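Local coordinates for uncharacterized protein (Clostridium sporogenes, PDB 4Q0Y), which is of unknown function but adopts a hot-dog, thioesterase-like fold that leaves an enzymatic role possible though unproven, at residues 3-17 / 69-81. Residues are numbered along the deposited sequence; the frame is centred on the assembly and turned at random.
With CD (cadmium ion), chain M.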
HETATM    1  N   MSE B   3       2.768  -6.756  14.701  1.00 50.31           N
HETATM    2  CA  MSE B   3       3.737  -5.731  14.208  1.00 46.83           C
HETATM    3  C   MSE B   3       3.467  -5.357  12.763  1.00 44.20           C
HETATM    4  O   MSE B   3       3.673  -6.166  11.858  1.00 43.34           O
HETATM    5  CB  MSE B   3       5.161  -6.224  14.351  1.00 55.46           C
HETATM    6  CG  MSE B   3       5.551  -6.501  15.791  1.00 56.74           C
HETATM    7 SE   MSE B   3       7.476  -6.945  15.887  0.75 65.16          SE
HETATM    8  CE  MSE B   3       8.145  -6.887  14.022  1.00 67.11           C
ATOM      9  N   GLU B   4       3.003  -4.127  12.541  1.00 35.53           N
ATOM     10  CA  GLU B   4       2.661  -3.604  11.197  1.00 35.35           C
ATOM     11  C   GLU B   4       3.491  -2.345  10.913  1.00 28.79           C
ATOM     12  O   GLU B   4       3.472  -1.451  11.777  1.00 25.89           O
ATOM     13  CB  GLU B   4       1.150  -3.223  11.148  1.00 47.81           C
ATOM     14  CG  GLU B   4       0.550  -3.086   9.734  1.00 59.22           C
ATOM     15  CD  GLU B   4       0.318  -4.424   9.029  1.00 64.24           C
ATOM     16  OE1 GLU B   4       0.602  -5.509   9.586  1.00 72.44           O
ATOM     17  OE2 GLU B   4      -0.186  -4.401   7.898  1.00 67.23           O
ATOM     18  N   ILE B   5       4.117  -2.245   9.716  1.00 21.54           N
ATOM     19  CA  ILE B   5       4.864  -1.044   9.307  1.00 20.62           C
ATOM     20  C   ILE B   5       3.860   0.050   9.025  1.00 19.78           C
ATOM     21  O   ILE B   5       2.964  -0.116   8.176  1.00 18.74           O
ATOM     22  CB  ILE B   5       5.735  -1.210   8.039  1.00 19.50           C
ATOM     23  CG1 ILE B   5       6.761  -2.331   8.225  1.00 26.62           C
ATOM     24  CG2 ILE B   5       6.467   0.111   7.690  1.00 17.65           C
ATOM     25  CD1 ILE B   5       7.389  -2.817   6.929  1.00 26.21           C
ATOM     26  N   SER B   6       4.007   1.167   9.728  1.00 16.61           N
ATOM     27  CA  SER B   6       3.127   2.321   9.533  1.00 17.18           C
ATOM     28  C   SER B   6       3.702   3.297   8.537  1.00 16.49           C
ATOM     29  O   SER B   6       2.929   3.952   7.821  1.00 19.04           O
ATOM     30  CB  SER B   6       2.794   3.055  10.837  1.00 19.32           C
ATOM     31  OG  SER B   6       3.967   3.332  11.564  1.00 21.69           O
ATOM     32  N   SER B   7       5.029   3.461   8.531  1.00 15.80           N
ATOM     33  CA  SER B   7       5.686   4.395   7.602  1.00 16.57           C
ATOM     34  C   SER B   7       7.152   4.058   7.430  1.00 16.54           C
ATOM     35  O   SER B   7       7.745   3.423   8.317  1.00 14.98           O
ATOM     36  CB  SER B   7       5.544   5.842   8.091  1.00 17.60           C
ATOM     37  OG  SER B   7       6.178   6.063   9.360  1.00 17.77           O
ATOM     38  N   LEU B   8       7.721   4.474   6.293  1.00 16.48           N
ATOM     39  CA  LEU B   8       9.176   4.465   6.059  1.00 16.38           C
ATOM     40  C   LEU B   8       9.643   5.892   5.938  1.00 18.66           C
ATOM     41  O   LEU B   8       8.992   6.685   5.267  1.00 20.35           O
ATOM     42  CB  LEU B   8       9.544   3.784   4.747  1.00 20.17           C
ATOM     43  CG  LEU B   8       9.702   2.280   4.786  1.00 26.20           C
ATOM     44  CD1 LEU B   8       8.449   1.579   5.233  1.00 30.35           C
ATOM     45  CD2 LEU B   8      10.110   1.826   3.400  1.00 27.54           C
ATOM     46  N   SER B   9      10.764   6.205   6.566  1.00 16.41           N
ATOM     47  CA  SER B   9      11.367   7.545   6.488  1.00 17.69           C
ATOM     48  C   SER B   9      12.424   7.608   5.386  1.00 16.18           C
ATOM     49  O   SER B   9      12.599   8.649   4.770  1.00 15.07           O
ATOM     50  CB  SER B   9      11.944   7.958   7.830  1.00 20.16           C
ATOM     51  OG  SER B   9      12.846   6.970   8.302  1.00 22.25           O
ATOM     52  N   SER B  10      13.103   6.488   5.141  1.00 13.41           N
ATOM     53  CA  SER B  10      14.111   6.401   4.078  1.00 13.71           C
ATOM     54  C   SER B  10      14.503   4.948   3.828  1.00 12.33           C
ATOM     55  O   SER B  10      14.175   4.072   4.642  1.00 12.80           O
ATOM     56  CB  SER B  10      15.383   7.173   4.447  1.00 14.54           C
ATOM     57  OG  SER B  10      15.964   6.646   5.613  1.00 14.92           O
ATOM     58  N   ILE B  11      15.209   4.728   2.721  1.00 12.36           N
ATOM     59  CA  ILE B  11      15.880   3.460   2.459  1.00 12.22           C
ATOM     60  C   ILE B  11      17.339   3.748   2.107  1.00 13.35           C
ATOM     61  O   ILE B  11      17.609   4.351   1.088  1.00 14.97           O
ATOM     62  CB  ILE B  11      15.236   2.646   1.295  1.00 12.95           C
ATOM     63  CG1 ILE B  11      13.737   2.395   1.513  1.00 12.72           C
ATOM     64  CG2 ILE B  11      15.989   1.333   1.100  1.00 16.24           C
ATOM     65  CD1 ILE B  11      12.983   1.959   0.272  1.00 13.75           C
ATOM     66  N   ASP B  12      18.267   3.307   2.948  1.00 12.80           N
ATOM     67  CA  ASP B  12      19.697   3.394   2.634  1.00 13.53           C
ATOM     68  C   ASP B  12      20.036   2.280   1.648  1.00 12.85           C
ATOM     69  O   ASP B  12      19.585   1.144   1.828  1.00 12.78           O
ATOM     70  CB  ASP B  12      20.554   3.282   3.876  1.00 15.05           C
ATOM     71  CG  ASP B  12      20.353   4.446   4.804  1.00 18.40           C
ATOM     72  OD1 ASP B  12      20.598   5.567   4.357  1.00 21.82           O
ATOM     73  OD2 ASP B  12      19.973   4.247   5.969  1.00 22.14           O
ATOM     74  N   VAL B  13      20.823   2.615   0.624  1.00 12.35           N
ATOM     75  CA  VAL B  13      21.131   1.700  -0.468  1.00 13.14           C
ATOM     76  C   VAL B  13      22.648   1.496  -0.533  1.00 12.94           C
ATOM     77  O   VAL B  13      23.420   2.464  -0.560  1.00 12.71           O
ATOM     78  CB  VAL B  13      20.608   2.214  -1.816  1.00 13.31           C
ATOM     79  CG1 VAL B  13      20.901   1.209  -2.941  1.00 15.41           C
ATOM     80  CG2 VAL B  13      19.112   2.519  -1.716  1.00 14.13           C
ATOM     81  N   PHE B  14      23.048   0.234  -0.586  1.00 13.96           N
ATOM     82  CA  PHE B  14      24.450  -0.203  -0.563  1.00 13.20           C
ATOM     83  C   PHE B  14      24.731  -1.162  -1.710  1.00 12.60           C
ATOM     84  O   PHE B  14      23.809  -1.838  -2.192  1.00 14.26           O
ATOM     85  CB  PHE B  14      24.778  -0.922   0.743  1.00 12.84           C
ATOM     86  CG  PHE B  14      24.519  -0.103   1.985  1.00 14.79           C
ATOM     87  CD1 PHE B  14      23.214  -0.043   2.552  1.00 13.99           C
ATOM     88  CD2 PHE B  14      25.552   0.587   2.611  1.00 15.93           C
ATOM     89  CE1 PHE B  14      22.962   0.694   3.700  1.00 15.96           C
ATOM     90  CE2 PHE B  14      25.284   1.333   3.767  1.00 15.67           C
ATOM     91  CZ  PHE B  14      23.997   1.385   4.303  1.00 14.74           C
ATOM     92  N   LYS B  15      25.999  -1.246  -2.113  1.00 14.62           N
ATOM     93  CA  LYS B  15      26.407  -2.132  -3.187  1.00 15.80           C
ATOM     94  C   LYS B  15      26.244  -3.584  -2.760  1.00 14.67           C
ATOM     95  O   LYS B  15      26.624  -3.950  -1.656  1.00 16.50           O
ATOM     96  CB  LYS B  15      27.848  -1.864  -3.598  1.00 19.24           C
ATOM     97  CG  LYS B  15      28.296  -2.630  -4.814  1.00 23.03           C
ATOM     98  CD  LYS B  15      29.634  -2.083  -5.276  1.00 31.02           C
ATOM     99  CE  LYS B  15      30.140  -2.825  -6.468  1.00 36.76           C
ATOM    100  NZ  LYS B  15      29.189  -2.780  -7.610  1.00 37.92           N
ATOM    101  N   PHE B  16      25.661  -4.402  -3.630  1.00 15.38           N
ATOM    102  CA  PHE B  16      25.463  -5.826  -3.354  1.00 15.43           C
ATOM    103  C   PHE B  16      26.817  -6.506  -3.542  1.00 16.25           C
ATOM    104  O   PHE B  16      27.198  -6.817  -4.668  1.00 19.73           O
ATOM    105  CB  PHE B  16      24.378  -6.384  -4.297  1.00 16.50           C
ATOM    106  CG  PHE B  16      23.758  -7.671  -3.836  1.00 16.01           C
ATOM    107  CD1 PHE B  16      24.541  -8.808  -3.587  1.00 18.66           C
ATOM    108  CD2 PHE B  16      22.375  -7.777  -3.725  1.00 16.74           C
ATOM    109  CE1 PHE B  16      23.950 -10.001  -3.186  1.00 17.47           C
ATOM    110  CE2 PHE B  16      21.775  -8.984  -3.337  1.00 17.63           C
ATOM    111  CZ  PHE B  16      22.569 -10.075  -3.048  1.00 17.70           C
ATOM    112  N   ASN B  17      27.564  -6.724  -2.456  1.00 14.61           N
ATOM    113  CA  ASN B  17      28.924  -7.316  -2.543  1.00 15.61           C
ATOM    114  C   ASN B  17      29.086  -8.630  -1.766  1.00 16.23           C
ATOM    115  O   ASN B  17      30.206  -9.096  -1.564  1.00 17.30           O
ATOM    116  CB  ASN B  17      29.979  -6.279  -2.101  1.00 17.38           C
ATOM    117  CG  ASN B  17      29.830  -5.865  -0.653  1.00 16.68           C
ATOM    118  OD1 ASN B  17      28.984  -6.379   0.078  1.00 17.38           O
ATOM    119  ND2 ASN B  17      30.583  -4.857  -0.257  1.00 17.30           N
ATOM    120  N   SER B  69      20.535  -4.871  -8.221  1.00 15.41           N
ATOM    121  CA  SER B  69      20.911  -5.678  -7.049  0.50 15.65           C
ATOM    122  C   SER B  69      21.503  -4.726  -6.023  1.00 15.55           C
ATOM    123  O   SER B  69      22.475  -4.033  -6.307  1.00 15.98           O
ATOM    124  CB  SER B  69      21.878  -6.826  -7.345  0.50 15.98           C
ATOM    125  OG  SER B  69      21.485  -7.534  -8.489  0.50 16.38           O
ATOM    126  N   TYR B  70      20.898  -4.710  -4.848  1.00 13.15           N
ATOM    127  CA  TYR B  70      21.338  -3.845  -3.751  1.00 13.17           C
ATOM    128  C   TYR B  70      21.173  -4.517  -2.407  1.00 12.94           C
ATOM    129  O   TYR B  70      20.398  -5.469  -2.249  1.00 14.30           O
ATOM    130  CB  TYR B  70      20.519  -2.569  -3.742  1.00 12.70           C
ATOM    131  CG  TYR B  70      20.694  -1.659  -4.928  1.00 13.23           C
ATOM    132  CD1 TYR B  70      21.935  -1.073  -5.210  1.00 15.67           C
ATOM    133  CD2 TYR B  70      19.595  -1.305  -5.736  1.00 12.57           C
ATOM    134  CE1 TYR B  70      22.099  -0.225  -6.283  1.00 16.51           C
ATOM    135  CE2 TYR B  70      19.743  -0.430  -6.816  1.00 15.42           C
ATOM    136  CZ  TYR B  70      20.996   0.089  -7.100  1.00 17.43           C
ATOM    137  OH  TYR B  70      21.187   0.949  -8.156  1.00 17.88           O
ATOM    138  N   HIS B  71      21.958  -4.042  -1.433  1.00 10.38           N
ATOM    139  CA  HIS B  71      21.671  -4.273  -0.028  1.00 10.96           C
ATOM    140  C   HIS B  71      20.993  -3.007   0.417  1.00 11.25           C
ATOM    141  O   HIS B  71      21.479  -1.927   0.120  1.00 13.99           O
ATOM    142  CB  HIS B  71      22.946  -4.524   0.758  1.00 11.20           C
ATOM    143  CG  HIS B  71      23.530  -5.878   0.516  1.00 12.04           C
ATOM    144  ND1 HIS B  71      24.483  -6.432   1.342  1.00 11.94           N
ATOM    145  CD2 HIS B  71      23.301  -6.794  -0.452  1.00 11.40           C
ATOM    146  CE1 HIS B  71      24.825  -7.621   0.893  1.00 11.99           C
ATOM    147  NE2 HIS B  71      24.113  -7.875  -0.182  1.00 13.40           N
ATOM    148  N   ILE B  72      19.860  -3.154   1.107  1.00 10.25           N
ATOM    149  CA  ILE B  72      19.050  -2.028   1.507  1.00 10.77           C
ATOM    150  C   ILE B  72      18.645  -2.098   2.969  1.00 10.93           C
ATOM    151  O   ILE B  72      18.441  -3.179   3.544  1.00 11.29           O
ATOM    152  CB  ILE B  72      17.786  -1.856   0.614  1.00 12.03           C
ATOM    153  CG1 ILE B  72      16.840  -3.074   0.732  1.00 11.65           C
ATOM    154  CG2 ILE B  72      18.196  -1.639  -0.832  1.00 12.39           C
ATOM    155  CD1 ILE B  72      15.508  -2.880   0.029  1.00 14.17           C
ATOM    156  N   GLN B  73      18.530  -0.901   3.557  1.00 12.18           N
ATOM    157  CA  GLN B  73      18.126  -0.710   4.944  1.00 12.83           C
ATOM    158  C   GLN B  73      16.945   0.246   4.940  1.00 12.02           C
ATOM    159  O   GLN B  73      17.148   1.472   4.971  1.00 12.87           O
ATOM    160  CB  GLN B  73      19.281  -0.173   5.782  1.00 13.75           C
ATOM    161  CG  GLN B  73      18.923   0.040   7.261  1.00 15.66           C
ATOM    162  CD  GLN B  73      20.045   0.706   8.035  1.00 20.37           C
ATOM    163  OE1 GLN B  73      21.232   0.379   7.862  1.00 22.77           O
ATOM    164  NE2 GLN B  73      19.686   1.662   8.871  1.00 22.81           N
ATOM    165  N   PRO B  74      15.713  -0.296   4.898  1.00 12.39           N
ATOM    166  CA  PRO B  74      14.545   0.554   5.101  1.00 12.55           C
ATOM    167  C   PRO B  74      14.459   0.959   6.564  1.00 13.08           C
ATOM    168  O   PRO B  74      14.557   0.092   7.454  1.00 14.42           O
ATOM    169  CB  PRO B  74      13.357  -0.344   4.708  1.00 13.47           C
ATOM    170  CG  PRO B  74      13.853  -1.723   4.860  1.00 16.39           C
ATOM    171  CD  PRO B  74      15.320  -1.671   4.507  1.00 12.95           C
ATOM    172  N   ASN B  75      14.329   2.261   6.792  1.00 13.05           N
ATOM    173  CA  ASN B  75      14.201   2.850   8.102  1.00 13.04           C
ATOM    174  C   ASN B  75      12.740   3.190   8.289  1.00 13.22           C
ATOM    175  O   ASN B  75      12.141   3.862   7.446  1.00 14.42           O
ATOM    176  CB  ASN B  75      15.084   4.087   8.199  1.00 14.95           C
ATOM    177  CG  ASN B  75      16.536   3.735   8.047  1.00 16.09           C
ATOM    178  OD1 ASN B  75      17.066   2.952   8.829  1.00 17.40           O
ATOM    179  ND2 ASN B  75      17.161   4.226   6.996  1.00 18.19           N
ATOM    180  N   LEU B  76      12.151   2.676   9.357  1.00 15.07           N
ATOM    181  CA  LEU B  76      10.713   2.642   9.464  1.00 15.09           C
ATOM    182  C   LEU B  76      10.166   2.846  10.856  1.00 14.59           C
ATOM    183  O   LEU B  76      10.897   2.802  11.855  1.00 13.30           O
ATOM    184  CB  LEU B  76      10.218   1.324   8.873  1.00 16.39           C
ATOM    185  CG  LEU B  76      10.790   0.042   9.500  1.00 17.83           C
ATOM    186  CD1 LEU B  76      10.088  -0.362  10.782  1.00 19.51           C
ATOM    187  CD2 LEU B  76      10.754  -1.073   8.457  1.00 22.49           C
ATOM    188  N   LYS B  77       8.865   3.041  10.895  1.00 13.74           N
ATOM    189  CA  LYS B  77       8.086   3.025  12.148  1.00 15.12           C
ATOM    190  C   LYS B  77       7.100   1.899  12.036  1.00 16.19           C
ATOM    191  O   LYS B  77       6.556   1.680  10.941  1.00 16.26           O
ATOM    192  CB  LYS B  77       7.335   4.329  12.387  1.00 18.22           C
ATOM    193  CG  LYS B  77       8.291   5.470  12.561  1.00 19.00           C
ATOM    194  CD  LYS B  77       7.645   6.813  12.810  1.00 22.45           C
ATOM    195  CE  LYS B  77       8.789   7.825  12.967  1.00 22.62           C
ATOM    196  NZ  LYS B  77       9.298   7.904  14.371  1.00 24.34           N
ATOM    197  N   TYR B  78       6.856   1.217  13.160  1.00 14.96           N
ATOM    198  CA  TYR B  78       5.834   0.190  13.243  1.00 15.36           C
ATOM    199  C   TYR B  78       5.006   0.274  14.501  1.00 16.28           C
ATOM    200  O   TYR B  78       5.422   0.869  15.495  1.00 15.49           O
ATOM    201  CB  TYR B  78       6.491  -1.182  13.066  1.00 14.32           C
ATOM    202  CG  TYR B  78       7.428  -1.601  14.173  1.00 14.33           C
ATOM    203  CD1 TYR B  78       8.778  -1.195  14.172  1.00 14.70           C
ATOM    204  CD2 TYR B  78       6.984  -2.421  15.205  1.00 15.90           C
ATOM    205  CE1 TYR B  78       9.650  -1.603  15.181  1.00 14.46           C
ATOM    206  CE2 TYR B  78       7.845  -2.831  16.238  1.00 16.63           C
ATOM    207  CZ  TYR B  78       9.185  -2.415  16.214  1.00 17.34           C
ATOM    208  OH  TYR B  78      10.055  -2.794  17.223  1.00 17.99           O
ATOM    209  N   VAL B  79       3.813  -0.326  14.444  1.00 16.79           N
ATOM    210  CA  VAL B  79       2.869  -0.308  15.533  1.00 18.18           C
ATOM    211  C   VAL B  79       2.847  -1.700  16.163  1.00 19.66           C
ATOM    212  O   VAL B  79       2.762  -2.699  15.444  1.00 18.49           O
ATOM    213  CB  VAL B  79       1.451   0.086  15.069  1.00 19.88           C
ATOM    214  CG1 VAL B  79       0.427  -0.112  16.164  1.00 20.88           C
ATOM    215  CG2 VAL B  79       1.443   1.534  14.595  1.00 19.46           C
ATOM    216  N   GLU B  80       2.910  -1.722  17.483  1.00 19.84           N
ATOM    217  CA  GLU B  80       2.759  -2.932  18.290  1.00 23.11           C
ATOM    218  C   GLU B  80       2.174  -2.543  19.644  1.00 24.10           C
ATOM    219  O   GLU B  80       2.624  -1.572  20.274  1.00 23.49           O
ATOM    220  CB  GLU B  80       4.120  -3.627  18.414  1.00 25.26           C
ATOM    221  CG  GLU B  80       4.110  -4.891  19.255  1.00 28.99           C
ATOM    222  CD  GLU B  80       5.494  -5.487  19.445  1.00 32.47           C
ATOM    223  OE1 GLU B  80       6.383  -5.293  18.595  1.00 31.01           O
ATOM    224  OE2 GLU B  80       5.708  -6.150  20.480  1.00 42.86           O
ATOM    225  N   ASP B  81       1.136  -3.259  20.071  1.00 24.46           N
ATOM    226  CA  ASP B  81       0.451  -2.988  21.315  1.00 26.79           C
ATOM    227  C   ASP B  81      -0.014  -1.513  21.435  1.00 24.75           C
ATOM    228  O   ASP B  81       0.121  -0.901  22.489  1.00 24.57           O
ATOM    229  CB  ASP B  81       1.288  -3.431  22.534  1.00 32.85           C
ATOM    230  CG  ASP B  81       1.577  -4.932  22.543  1.00 41.50           C
ATOM    231  OD1 ASP B  81       0.609  -5.716  22.502  1.00 52.28           O
ATOM    232  OD2 ASP B  81       2.768  -5.323  22.594  1.00 45.90           O
TER
HETATM  233 CD    CD M 204       8.062  -6.636  19.304  0.80 22.68          CD
HETATM  234  O   HOH W   1      24.983  -3.168  -6.108  1.00 18.44           O
HETATM  235  O   HOH W   2       9.659  -7.504  18.239  1.00 45.87           O
HETATM  236  O   HOH W   3       7.607  -8.430  21.029  1.00 25.43           O
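From Glu-4 paired with Val-79 to Phe-14 paired with His-71, strands 4-15 and 68-80 run antiparallel as neighbours in the curved sheet of the hot-dog fold. Two beta bulges interrupt the register. At the first, a classic bulge, Ser-6 and Ser-7 both face Lys-77: Lys-77 O takes Ser-6 N at 2.9 Å and, weakly, Ser-7 N. The second falls between Leu-8 and Ser-10, where Asn-75 O accepts from Ser-9 N.

The apolar face carries Ile-5, Leu-8 and Ile-11 from one strand and Ile-72, Pro-74 and Leu-76 from the other. Ile-11 CG2 lies 3.7 Å from Ile-72 CB, the two side chains alongside each other, while Leu-8 reaches Pro-74 through CD2 and Leu-76 through CD1. Phe-39 of helix 33-44 packs on Leu-8 and Ile-72, placing this face against the helix that the sheet wraps.

Ring contacts gather where Phe-16 meets Ser-69. His-71 turns its edge to the face of Phe-16, with planes at 68° and NE2 3.5 Å above the ring plane, over its centre. With chi1 at -178°, Val-13 swings CG1 away from its backbone N and over the Tyr-70 ring, a CH-pi contact 3.6 Å from the centroid. At the other end Met-3 SE meets the Tyr-78 ring obliquely, a Met-aromatic contact.

Glu-80 binds a cadmium ion through OE1 (2.3 Å) and OE2 (2.7 Å), with two waters as further ligands; the selenium of Met-3 lies near the metal, unbound.

Polar side chains link up on the other face. Asp-12 divides its carboxylate, OD1 forming a salt bridge with Lys-26 and OD2 accepting from Asn-75. Gln-73 NE2 donates to a lone pair of Asn-75 OD1, restraining the rotation of that amide. Asn-75 ND2 makes two bonds, reaching Ser-10 OG and Asp-12 OD2, both at 3.0 Å, the latter from 52° above the carboxylate plane.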